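Nucleoplasmin-like protein (Drosophila melanogaster, PDB 1NLQ) binds core histones and functions in the ATP-facilitated assembly of approximately regularly spaced nucleosomal arrays. Local coordinates at residues 31-36 / 102-107; 51-56 / 86-91. All blocks are in the same frame, centred on the assembly; numbering follows the deposited sequence.

Contact 1 (31-36 / 102-107); sequences KLVIKQ and HNIKDD
Lys-31 and Ile-104 form an antiparallel hydrogen-bonded pair. Ile-104 N reaches Lys-31 O at 2.8 Å. In return, Lys-31 N meets Ile-104 O at 3.0 Å. Val-33 and His-102 form a second such pair, and Val-33 N to His-102 O is almost straight, with 178° at the hydrogen. The side chains of both pairs stand on one face of the sheet. There CD1 of Ile-104 meets CG2 of Val-33 at 3.6 Å. CG1 of Ile-104 lies anti to the carbonyl carbon (chi1 -58°), and the extended chain beyond it carries CD1 across to CG2 of Val-33. Lys-35 brings its aliphatic CG to the edge of the His-102 imidazole, 3.6 Å from CD2. A bend at chi2 (-67°) brings CE back alongside the ring, 3.8 Å from His-102 NE2. Lys-35 NZ makes salt bridges to Asp-78 of its own chain and Asp-78 of a neighbouring subunit. The His-102 ring is gripped at both nitrogens, ND1 by Glu-4 and NE2 by the Asp-78 carbonyl of that neighbour, which would limit its rotation. On the other face, Leu-32 CD1 lies 3.6 Å from His-102 O. Beyond these residues, Lys-35 and Gln-36 both face His-100 in a classic beta bulge. Strands 31-39 and 97-104 are the inner pair of their four-stranded sheet, flanked by strands 74-82 and 4-11.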
loop_
_atom_site.group_PDB
_atom_site.type_symbol
_atom_site.label_atom_id
_atom_site.label_comp_id
_atom_site.label_asym_id
_atom_site.label_seq_id
_atom_site.Cartn_x
_atom_site.Cartn_y
_atom_site.Cartn_z
ATOM N N LYS A 31 16.639 11.303 7.847
ATOM C CA LYS A 31 16.149 10.244 6.978
ATOM C C LYS A 31 15.041 10.752 6.076
ATOM O O LYS A 31 14.182 11.514 6.504
ATOM C CB LYS A 31 15.608 9.075 7.810
ATOM C CG LYS A 31 15.013 7.937 6.980
ATOM C CD LYS A 31 14.270 6.909 7.832
ATOM C CE LYS A 31 15.175 6.285 8.885
ATOM N NZ LYS A 31 14.516 5.149 9.599
ATOM N N LEU A 32 15.074 10.320 4.823
ATOM C CA LEU A 32 14.050 10.695 3.860
ATOM C C LEU A 32 13.219 9.452 3.588
ATOM O O LEU A 32 13.748 8.421 3.170
ATOM C CB LEU A 32 14.684 11.171 2.557
ATOM C CG LEU A 32 13.690 11.539 1.452
ATOM C CD1 LEU A 32 12.824 12.716 1.892
ATOM C CD2 LEU A 32 14.452 11.887 0.195
ATOM N N VAL A 33 11.919 9.535 3.841
ATOM C CA VAL A 33 11.043 8.403 3.607
ATOM C C VAL A 33 10.179 8.739 2.407
ATOM O O VAL A 33 9.495 9.754 2.407
ATOM C CB VAL A 33 10.118 8.138 4.812
ATOM C CG1 VAL A 33 9.266 6.897 4.547
ATOM C CG2 VAL A 33 10.947 7.961 6.080
ATOM N N ILE A 34 10.229 7.906 1.378
ATOM C CA ILE A 34 9.421 8.162 0.193
ATOM C C ILE A 34 8.182 7.289 0.254
ATOM O O ILE A 34 8.269 6.066 0.160
ATOM C CB ILE A 34 10.208 7.871 -1.093
ATOM C CG1 ILE A 34 11.410 8.815 -1.191
ATOM C CG2 ILE A 34 9.308 8.046 -2.300
ATOM C CD1 ILE A 34 11.065 10.295 -1.045
ATOM N N LYS A 35 7.029 7.934 0.415
ATOM C CA LYS A 35 5.759 7.233 0.544
ATOM C C LYS A 35 5.001 6.988 -0.741
ATOM O O LYS A 35 4.402 5.933 -0.912
ATOM C CB LYS A 35 4.843 7.996 1.502
ATOM C CG LYS A 35 5.315 8.028 2.945
ATOM C CD LYS A 35 5.271 6.639 3.542
ATOM C CE LYS A 35 5.467 6.654 5.051
ATOM N NZ LYS A 35 5.263 5.293 5.631
ATOM N N GLN A 36 5.012 7.967 -1.632
ATOM C CA GLN A 36 4.264 7.860 -2.874
ATOM C C GLN A 36 4.921 8.591 -4.039
ATOM O O GLN A 36 5.526 9.647 -3.870
ATOM C CB GLN A 36 2.839 8.404 -2.633
ATOM C CG GLN A 36 1.961 8.547 -3.866
ATOM C CD GLN A 36 0.589 9.145 -3.548
ATOM O OE1 GLN A 36 -0.395 8.424 -3.408
ATOM N NE2 GLN A 36 0.529 10.468 -3.427
ATOM N N HIS A 102 8.236 11.844 3.862
ATOM C CA HIS A 102 8.536 12.444 5.158
ATOM C C HIS A 102 9.989 12.862 5.171
ATOM O O HIS A 102 10.861 12.057 4.853
ATOM C CB HIS A 102 8.330 11.433 6.285
ATOM C CG HIS A 102 6.918 10.967 6.440
ATOM N ND1 HIS A 102 6.248 11.023 7.644
ATOM C CD2 HIS A 102 6.046 10.438 5.548
ATOM C CE1 HIS A 102 5.024 10.551 7.485
ATOM N NE2 HIS A 102 4.875 10.190 6.224
ATOM N N ASN A 103 10.246 14.110 5.544
ATOM C CA ASN A 103 11.607 14.621 5.617
ATOM C C ASN A 103 11.949 14.639 7.100
ATOM O O ASN A 103 11.614 15.581 7.803
ATOM C CB ASN A 103 11.678 16.040 5.061
ATOM C CG ASN A 103 13.081 16.446 4.686
ATOM O OD1 ASN A 103 14.057 15.911 5.219
ATOM N ND2 ASN A 103 13.197 17.399 3.761
ATOM N N ILE A 104 12.611 13.594 7.572
ATOM C CA ILE A 104 12.956 13.484 8.987
ATOM C C ILE A 104 14.280 14.190 9.288
ATOM O O ILE A 104 15.328 13.824 8.766
ATOM C CB ILE A 104 13.008 12.008 9.379
ATOM C CG1 ILE A 104 11.647 11.368 9.079
ATOM C CG2 ILE A 104 13.325 11.869 10.847
ATOM C CD1 ILE A 104 11.673 9.855 9.031
ATOM N N LYS A 105 14.222 15.198 10.155
ATOM C CA LYS A 105 15.395 16.006 10.479
ATOM C C LYS A 105 16.507 15.365 11.303
ATOM O O LYS A 105 17.679 15.666 11.100
ATOM C CB LYS A 105 14.941 17.300 11.162
ATOM C CG LYS A 105 13.776 18.022 10.461
ATOM C CD LYS A 105 14.042 18.278 8.975
ATOM C CE LYS A 105 13.079 19.329 8.431
ATOM N NZ LYS A 105 13.141 19.498 6.958
ATOM N N ASP A 106 16.145 14.496 12.239
ATOM C CA ASP A 106 17.146 13.834 13.071
ATOM C C ASP A 106 16.562 12.619 13.778
ATOM O O ASP A 106 15.413 12.248 13.537
ATOM C CB ASP A 106 17.723 14.820 14.096
ATOM C CG ASP A 106 16.651 15.506 14.911
ATOM O OD1 ASP A 106 15.766 14.806 15.453
ATOM O OD2 ASP A 106 16.701 16.748 15.016
ATOM N N ASP A 107 17.357 11.997 14.646
ATOM C CA ASP A 107 16.916 10.804 15.369
ATOM C C ASP A 107 16.755 11.062 16.861
ATOM O O ASP A 107 16.630 12.245 17.249
ATOM C CB ASP A 107 17.901 9.651 15.145
ATOM C CG ASP A 107 19.277 9.927 15.730
ATOM O OD1 ASP A 107 20.162 9.066 15.581
ATOM O OD2 ASP A 107 19.483 11.003 16.330
#

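Contact 2 (51-56 / 86-91); sequences VEVNTP and VTFKLI
The Phe-88 ring has Val-86 CG1 over one face, 3.7 Å above its plane and offset toward the rim. Val-53 CG2 approaches the same ring obliquely, 3.7 Å from CE2. The two strands are antiparallel neighbours in one sheet of the nucleoplasmin-family beta sandwich. Val-51, Val-53, Phe-88 and Leu-90 turn to the face that looks into the core. Val-53 CG2 also presses on Val-86 CG1 at 3.4 Å, tighter than usual for two carbons. With chi1 at 68°, Val-53 puts CG1 in the crowded position between N and the carbonyl carbon and leaves CG2 to meet both partners. Val-51 CG2 meets Leu-90 CD1 at 4.2 Å.

The backbone pairs Glu-52 with Lys-89 and Asn-54 with Thr-87, two hydrogen bonds each. Glu-52 N to Lys-89 O is 2.8 Å, with 169° at the hydrogen. The side chains of these pairs occupy the other face. There Asn-54 ND2 donates to Glu-52 OE2 at 2.7 Å, nearly along the C-O axis of the carboxylate. The bond is bent at the hydrogen (130°), with OE2 tilted from the amide plane. ND2 also makes a weak hydrogen bond to Gln-61 OE1. Ile-91 crosses Glu-52 at about a right angle, its CG2 and CD1 touching CB and OE1. An alanine in place of Glu-52 would probably leave the Asn-54 amide with just the weak one of these two bonds, freer to turn, and take away the OE1 contact with Ile-91. Thr-87 turns its hydroxyl to Thr-19, on strand 17-20. At the far end of the pairing, Thr-55 OG1 sits 3.3 Å from Val-86 CG2.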
loop_
_atom_site.group_PDB
_atom_site.type_symbol
_atom_site.label_atom_id
_atom_site.label_comp_id
_atom_site.label_asym_id
_atom_site.label_seq_id
_atom_site.Cartn_x
_atom_site.Cartn_y
_atom_site.Cartn_z
ATOM N N VAL A 51 11.335 6.816 -12.728
ATOM C CA VAL A 51 12.112 7.623 -11.799
ATOM C C VAL A 51 13.218 6.736 -11.253
ATOM O O VAL A 51 12.967 5.625 -10.802
ATOM C CB VAL A 51 11.256 8.128 -10.619
ATOM C CG1 VAL A 51 12.119 8.908 -9.636
ATOM C CG2 VAL A 51 10.124 9.000 -11.132
ATOM N N GLU A 52 14.446 7.222 -11.318
ATOM C CA GLU A 52 15.583 6.464 -10.830
ATOM C C GLU A 52 16.137 7.159 -9.603
ATOM O O GLU A 52 16.237 8.386 -9.576
ATOM C CB GLU A 52 16.661 6.406 -11.903
ATOM C CG GLU A 52 17.929 5.714 -11.454
ATOM C CD GLU A 52 19.104 6.083 -12.320
ATOM O OE1 GLU A 52 19.152 5.661 -13.494
ATOM O OE2 GLU A 52 19.980 6.813 -11.815
ATOM N N VAL A 53 16.484 6.388 -8.581
ATOM C CA VAL A 53 17.040 6.976 -7.376
ATOM C C VAL A 53 18.543 6.718 -7.379
ATOM O O VAL A 53 19.001 5.664 -7.814
ATOM C CB VAL A 53 16.390 6.386 -6.084
ATOM C CG1 VAL A 53 16.772 4.932 -5.903
ATOM C CG2 VAL A 53 16.834 7.187 -4.871
ATOM N N ASN A 54 19.304 7.707 -6.917
ATOM C CA ASN A 54 20.754 7.596 -6.868
ATOM C C ASN A 54 21.301 7.969 -5.503
ATOM O O ASN A 54 20.969 9.014 -4.956
ATOM C CB ASN A 54 21.408 8.519 -7.898
ATOM C CG ASN A 54 21.042 8.163 -9.316
ATOM O OD1 ASN A 54 20.002 8.590 -9.836
ATOM N ND2 ASN A 54 21.885 7.361 -9.954
ATOM N N THR A 55 22.138 7.106 -4.952
ATOM C CA THR A 55 22.768 7.383 -3.673
ATOM C C THR A 55 24.189 6.858 -3.757
ATOM O O THR A 55 24.410 5.656 -3.837
ATOM C CB THR A 55 22.040 6.700 -2.498
ATOM O OG1 THR A 55 20.851 7.430 -2.170
ATOM C CG2 THR A 55 22.938 6.663 -1.280
ATOM N N PRO A 56 25.178 7.761 -3.750
ATOM C CA PRO A 56 26.572 7.308 -3.831
ATOM C C PRO A 56 26.907 6.422 -2.641
ATOM O O PRO A 56 27.529 5.361 -2.786
ATOM C CB PRO A 56 27.361 8.618 -3.814
ATOM C CG PRO A 56 26.379 9.622 -4.405
ATOM C CD PRO A 56 25.112 9.231 -3.685
ATOM N N VAL A 86 20.587 11.959 -1.726
ATOM C CA VAL A 86 19.765 11.198 -2.655
ATOM C C VAL A 86 19.286 12.019 -3.841
ATOM O O VAL A 86 18.737 13.100 -3.673
ATOM C CB VAL A 86 18.532 10.620 -1.943
ATOM C CG1 VAL A 86 17.682 9.841 -2.927
ATOM C CG2 VAL A 86 18.966 9.731 -0.801
ATOM N N THR A 87 19.488 11.500 -5.047
ATOM C CA THR A 87 19.034 12.221 -6.226
ATOM C C THR A 87 18.010 11.400 -7.003
ATOM O O THR A 87 18.256 10.240 -7.316
ATOM C CB THR A 87 20.196 12.542 -7.170
ATOM O OG1 THR A 87 21.181 13.329 -6.481
ATOM C CG2 THR A 87 19.684 13.331 -8.359
ATOM N N PHE A 88 16.861 12.006 -7.300
ATOM C CA PHE A 88 15.798 11.339 -8.055
ATOM C C PHE A 88 15.825 11.907 -9.460
ATOM O O PHE A 88 15.874 13.126 -9.632
ATOM C CB PHE A 88 14.419 11.619 -7.449
ATOM C CG PHE A 88 14.276 11.177 -6.028
ATOM C CD1 PHE A 88 14.323 12.106 -4.999
ATOM C CD2 PHE A 88 14.090 9.833 -5.714
ATOM C CE1 PHE A 88 14.188 11.716 -3.680
ATOM C CE2 PHE A 88 13.952 9.424 -4.395
ATOM C CZ PHE A 88 14.001 10.368 -3.371
ATOM N N LYS A 89 15.800 11.043 -10.464
ATOM C CA LYS A 89 15.829 11.534 -11.833
ATOM C C LYS A 89 14.803 10.863 -12.721
ATOM O O LYS A 89 14.616 9.655 -12.654
ATOM C CB LYS A 89 17.212 11.343 -12.450
ATOM C CG LYS A 89 17.294 11.965 -13.828
ATOM C CD LYS A 89 18.693 11.983 -14.393
ATOM C CE LYS A 89 18.656 12.588 -15.789
ATOM N NZ LYS A 89 19.974 12.589 -16.463
ATOM N N LEU A 90 14.142 11.659 -13.557
ATOM C CA LEU A 90 13.152 11.138 -14.489
ATOM C C LEU A 90 13.951 10.704 -15.715
ATOM O O LEU A 90 14.248 11.515 -16.590
ATOM C CB LEU A 90 12.150 12.232 -14.852
ATOM C CG LEU A 90 10.943 11.816 -15.698
ATOM C CD1 LEU A 90 10.099 10.787 -14.948
ATOM C CD2 LEU A 90 10.105 13.056 -16.001
ATOM N N ILE A 91 14.308 9.424 -15.764
ATOM C CA ILE A 91 15.115 8.896 -16.864
ATOM C C ILE A 91 14.329 8.435 -18.095
ATOM O O ILE A 91 14.925 8.044 -19.108
ATOM C CB ILE A 91 16.021 7.736 -16.382
ATOM C CG1 ILE A 91 15.166 6.571 -15.876
ATOM C CG2 ILE A 91 16.948 8.222 -15.275
ATOM C CD1 ILE A 91 15.963 5.320 -15.559
#

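How the contacts relate
Contacts 1 and 2 lie in different four-stranded antiparallel sheets, their centres 16 Å apart. Each joins the two inner strands of its sheet. Along the chain the order is 31-36, 51-56, 86-91, 102-107, with both segments of contact 2 falling between those of contact 1. Strand 31-39 is followed by 48-55, and 86-92 by 97-104, so each of these two steps carries the chain from one sheet to the other. The two contacts touch at Phe-88: its CZ lies 3.7 Å from Ile-34 CG1, and its CE1 packs on Leu-32 CD2. This hydrophobic interior belongs to the subunit core from which the pentamer is built.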